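Flavodoxin (Lactobacillus reuteri, PDB 5VEG) binds flavin mononucleotide and probably serves as a low-potential electron donor to redox enzymes, in association with a bacterial microcompartment for 1,2-propanediol use. Local coordinates at residues I50-L55 / V60-S65. Residues are numbered along the deposited sequence; the frame is centred on the assembly and turned at random.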
ATOM      1  N   ILE A  50      -4.631  -8.528  -5.114  1.00 31.34           N
ATOM      2  CA  ILE A  50      -5.995  -8.536  -4.596  1.00 26.14           C
ATOM      3  C   ILE A  50      -6.553  -7.122  -4.538  1.00 31.00           C
ATOM      4  O   ILE A  50      -7.725  -6.893  -4.849  1.00 30.87           O
ATOM      5  CB  ILE A  50      -6.037  -9.218  -3.215  1.00 29.79           C
ATOM      6  CG1 ILE A  50      -5.638 -10.696  -3.354  1.00 31.51           C
ATOM      7  CG2 ILE A  50      -7.415  -9.058  -2.578  1.00 32.45           C
ATOM      8  CD1 ILE A  50      -5.225 -11.384  -2.024  1.00 30.35           C
ATOM      9  N   VAL A  51      -5.728  -6.152  -4.138  1.00 29.19           N
ATOM     10  CA  VAL A  51      -6.205  -4.773  -4.056  1.00 29.24           C
ATOM     11  C   VAL A  51      -6.479  -4.219  -5.454  1.00 25.06           C
ATOM     12  O   VAL A  51      -7.495  -3.552  -5.682  1.00 31.77           O
ATOM     13  CB  VAL A  51      -5.196  -3.905  -3.276  1.00 28.61           C
ATOM     14  CG1 VAL A  51      -5.627  -2.440  -3.302  1.00 28.92           C
ATOM     15  CG2 VAL A  51      -5.049  -4.413  -1.801  1.00 24.57           C
ATOM     16  N   CYS A  52      -5.596  -4.508  -6.413  1.00 27.54           N
ATOM     17  CA  CYS A  52      -5.825  -4.079  -7.792  1.00 30.07           C
ATOM     18  C   CYS A  52      -7.113  -4.664  -8.351  1.00 33.99           C
ATOM     19  O   CYS A  52      -7.872  -3.970  -9.037  1.00 38.71           O
ATOM     20  CB  CYS A  52      -4.662  -4.491  -8.682  1.00 33.71           C
ATOM     21  SG  CYS A  52      -3.151  -3.660  -8.324  1.00 47.72           S
ATOM     22  N   ASP A  53      -7.366  -5.946  -8.081  1.00 39.20           N
ATOM     23  CA  ASP A  53      -8.602  -6.574  -8.529  1.00 38.91           C
ATOM     24  C   ASP A  53      -9.817  -5.889  -7.916  1.00 39.64           C
ATOM     25  O   ASP A  53     -10.771  -5.554  -8.626  1.00 42.24           O
ATOM     26  CB  ASP A  53      -8.595  -8.067  -8.179  1.00 40.04           C
ATOM     27  CG  ASP A  53      -7.653  -8.875  -9.062  1.00 57.34           C
ATOM     28  OD1 ASP A  53      -7.283  -8.385 -10.156  1.00 51.07           O
ATOM     29  OD2 ASP A  53      -7.282 -10.004  -8.655  1.00 54.05           O
ATOM     30  N   SER A  54      -9.810  -5.679  -6.592  1.00 36.59           N
ATOM     31  CA  SER A  54     -10.966  -5.060  -5.944  1.00 34.13           C
ATOM     32  C   SER A  54     -11.188  -3.629  -6.436  1.00 40.62           C
ATOM     33  O   SER A  54     -12.336  -3.194  -6.596  1.00 37.56           O
ATOM     34  CB  SER A  54     -10.807  -5.071  -4.423  1.00 33.70           C
ATOM     35  OG  SER A  54     -10.407  -6.350  -3.957  1.00 42.28           O
ATOM     36  N   LEU A  55     -10.108  -2.875  -6.662  1.00 37.71           N
ATOM     37  CA  LEU A  55     -10.270  -1.527  -7.198  1.00 36.77           C
ATOM     38  C   LEU A  55     -10.819  -1.572  -8.621  1.00 36.30           C
ATOM     39  O   LEU A  55     -11.765  -0.845  -8.946  1.00 37.33           O
ATOM     40  CB  LEU A  55      -8.941  -0.767  -7.133  1.00 30.91           C
ATOM     41  CG  LEU A  55      -8.468  -0.391  -5.712  1.00 25.42           C
ATOM     42  CD1 LEU A  55      -7.050   0.154  -5.747  1.00 28.47           C
ATOM     43  CD2 LEU A  55      -9.389   0.619  -5.038  1.00 21.70           C
ATOM     44  N   VAL A  60     -12.246   1.425 -11.096  1.00 46.83           N
ATOM     45  CA  VAL A  60     -11.058   2.258 -10.986  1.00 40.91           C
ATOM     46  C   VAL A  60     -10.059   1.761 -12.022  1.00 40.83           C
ATOM     47  O   VAL A  60      -9.910   0.550 -12.217  1.00 40.70           O
ATOM     48  CB  VAL A  60     -10.477   2.197  -9.554  1.00 36.97           C
ATOM     49  CG1 VAL A  60      -9.168   2.967  -9.453  1.00 35.44           C
ATOM     50  CG2 VAL A  60     -11.483   2.737  -8.563  1.00 34.27           C
ATOM     51  N   LYS A  61      -9.394   2.685 -12.712  1.00 42.51           N
ATOM     52  CA  LYS A  61      -8.306   2.294 -13.601  1.00 42.00           C
ATOM     53  C   LYS A  61      -7.025   2.255 -12.782  1.00 42.35           C
ATOM     54  O   LYS A  61      -6.626   3.275 -12.206  1.00 35.92           O
ATOM     55  CB  LYS A  61      -8.179   3.230 -14.803  1.00 42.01           C
ATOM     56  CG  LYS A  61      -9.488   3.438 -15.548  1.00 59.50           C
ATOM     57  CD  LYS A  61      -9.765   4.910 -15.832  1.00 67.76           C
ATOM     58  CE  LYS A  61     -11.262   5.143 -15.934  1.00 66.36           C
ATOM     59  NZ  LYS A  61     -11.799   5.403 -14.568  1.00 64.80           N
ATOM     60  N   VAL A  62      -6.398   1.076 -12.722  1.00 36.63           N
ATOM     61  CA  VAL A  62      -5.333   0.776 -11.774  1.00 32.82           C
ATOM     62  C   VAL A  62      -4.026   0.575 -12.524  1.00 31.81           C
ATOM     63  O   VAL A  62      -3.963  -0.204 -13.480  1.00 32.42           O
ATOM     64  CB  VAL A  62      -5.653  -0.477 -10.937  1.00 38.43           C
ATOM     65  CG1 VAL A  62      -4.457  -0.835 -10.038  1.00 29.73           C
ATOM     66  CG2 VAL A  62      -6.906  -0.279 -10.105  1.00 33.32           C
ATOM     67  N   THR A  63      -2.982   1.255 -12.066  1.00 28.59           N
ATOM     68  CA  THR A  63      -1.610   0.933 -12.428  1.00 40.01           C
ATOM     69  C   THR A  63      -0.971   0.179 -11.266  1.00 34.93           C
ATOM     70  O   THR A  63      -1.143   0.563 -10.103  1.00 31.16           O
ATOM     71  CB  THR A  63      -0.818   2.206 -12.734  1.00 41.87           C
ATOM     72  OG1 THR A  63      -1.561   3.016 -13.655  1.00 49.52           O
ATOM     73  CG2 THR A  63       0.541   1.870 -13.328  1.00 31.39           C
ATOM     74  N   GLU A  64      -0.258  -0.896 -11.578  1.00 29.22           N
ATOM     75  CA  GLU A  64       0.420  -1.701 -10.572  1.00 34.95           C
ATOM     76  C   GLU A  64       1.883  -1.820 -10.962  1.00 34.63           C
ATOM     77  O   GLU A  64       2.190  -2.135 -12.113  1.00 37.31           O
ATOM     78  CB  GLU A  64      -0.215  -3.092 -10.446  1.00 33.81           C
ATOM     79  CG  GLU A  64       0.384  -3.942  -9.321  1.00 35.85           C
ATOM     80  CD  GLU A  64      -0.275  -5.317  -9.162  1.00 41.48           C
ATOM     81  OE1 GLU A  64      -1.138  -5.694  -9.981  1.00 40.11           O
ATOM     82  OE2 GLU A  64       0.078  -6.026  -8.200  1.00 40.44           O
ATOM     83  N   SER A  65       2.785  -1.573 -10.013  1.00 27.67           N
ATOM     84  CA  SER A  65       4.206  -1.704 -10.315  1.00 36.74           C
ATOM     85  C   SER A  65       4.969  -2.110  -9.063  1.00 31.67           C
ATOM     86  O   SER A  65       4.472  -1.991  -7.943  1.00 33.74           O
ATOM     87  CB  SER A  65       4.775  -0.397 -10.891  1.00 34.67           C
ATOM     88  OG  SER A  65       4.502   0.690 -10.029  1.00 34.49           O
TER
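Cys-52 and Leu-55 of helix 43-56 pack on Val-60, Val-62 and Glu-64 of strand 60-66. The two elements form the second half of a beta-alpha-beta crossover in the flavodoxin fold. The preceding strand, 31-38, lies next to 60-66 in the parallel sheet, where 60-66 is an outermost strand. The helix and strand segments run nearly antiparallel, at 159°, with their axes 8.3 Å apart.

Apolar packing carries most of the contact. Val-62 splits its two methyls between two helix residues one turn apart. Val-62 CG1 meets Cys-52 SG at 3.6 Å. Val-62 CG2 meets Leu-55 CB at 3.6 Å. With chi1 at 175°, CG1 of Val-62 is anti to the backbone N, which turns CG1 to Cys-52 and CG2 to Leu-55. Val-60 CB lies 4.1 Å from Leu-55 CB. Leu-55 also touches Ala-169 of helix 159-176.

Glu-64 lays its extended chain alongside the sulfur of Cys-52. Glu-64 CB and CG both lie against Cys-52 SG, and Glu-64 OE1 comes to 3.3 Å from Cys-52 SG. Replacing Glu-64 with an alanine would probably open a gap beside the Cys-52 sulfur and leave that side of it less covered.

One backbone hydrogen bond closes the short connection between the segments. Val-60 N donates to Leu-55 O at 3.2 Å, bent to 142° at the hydrogen and approaching from above the carbonyl plane.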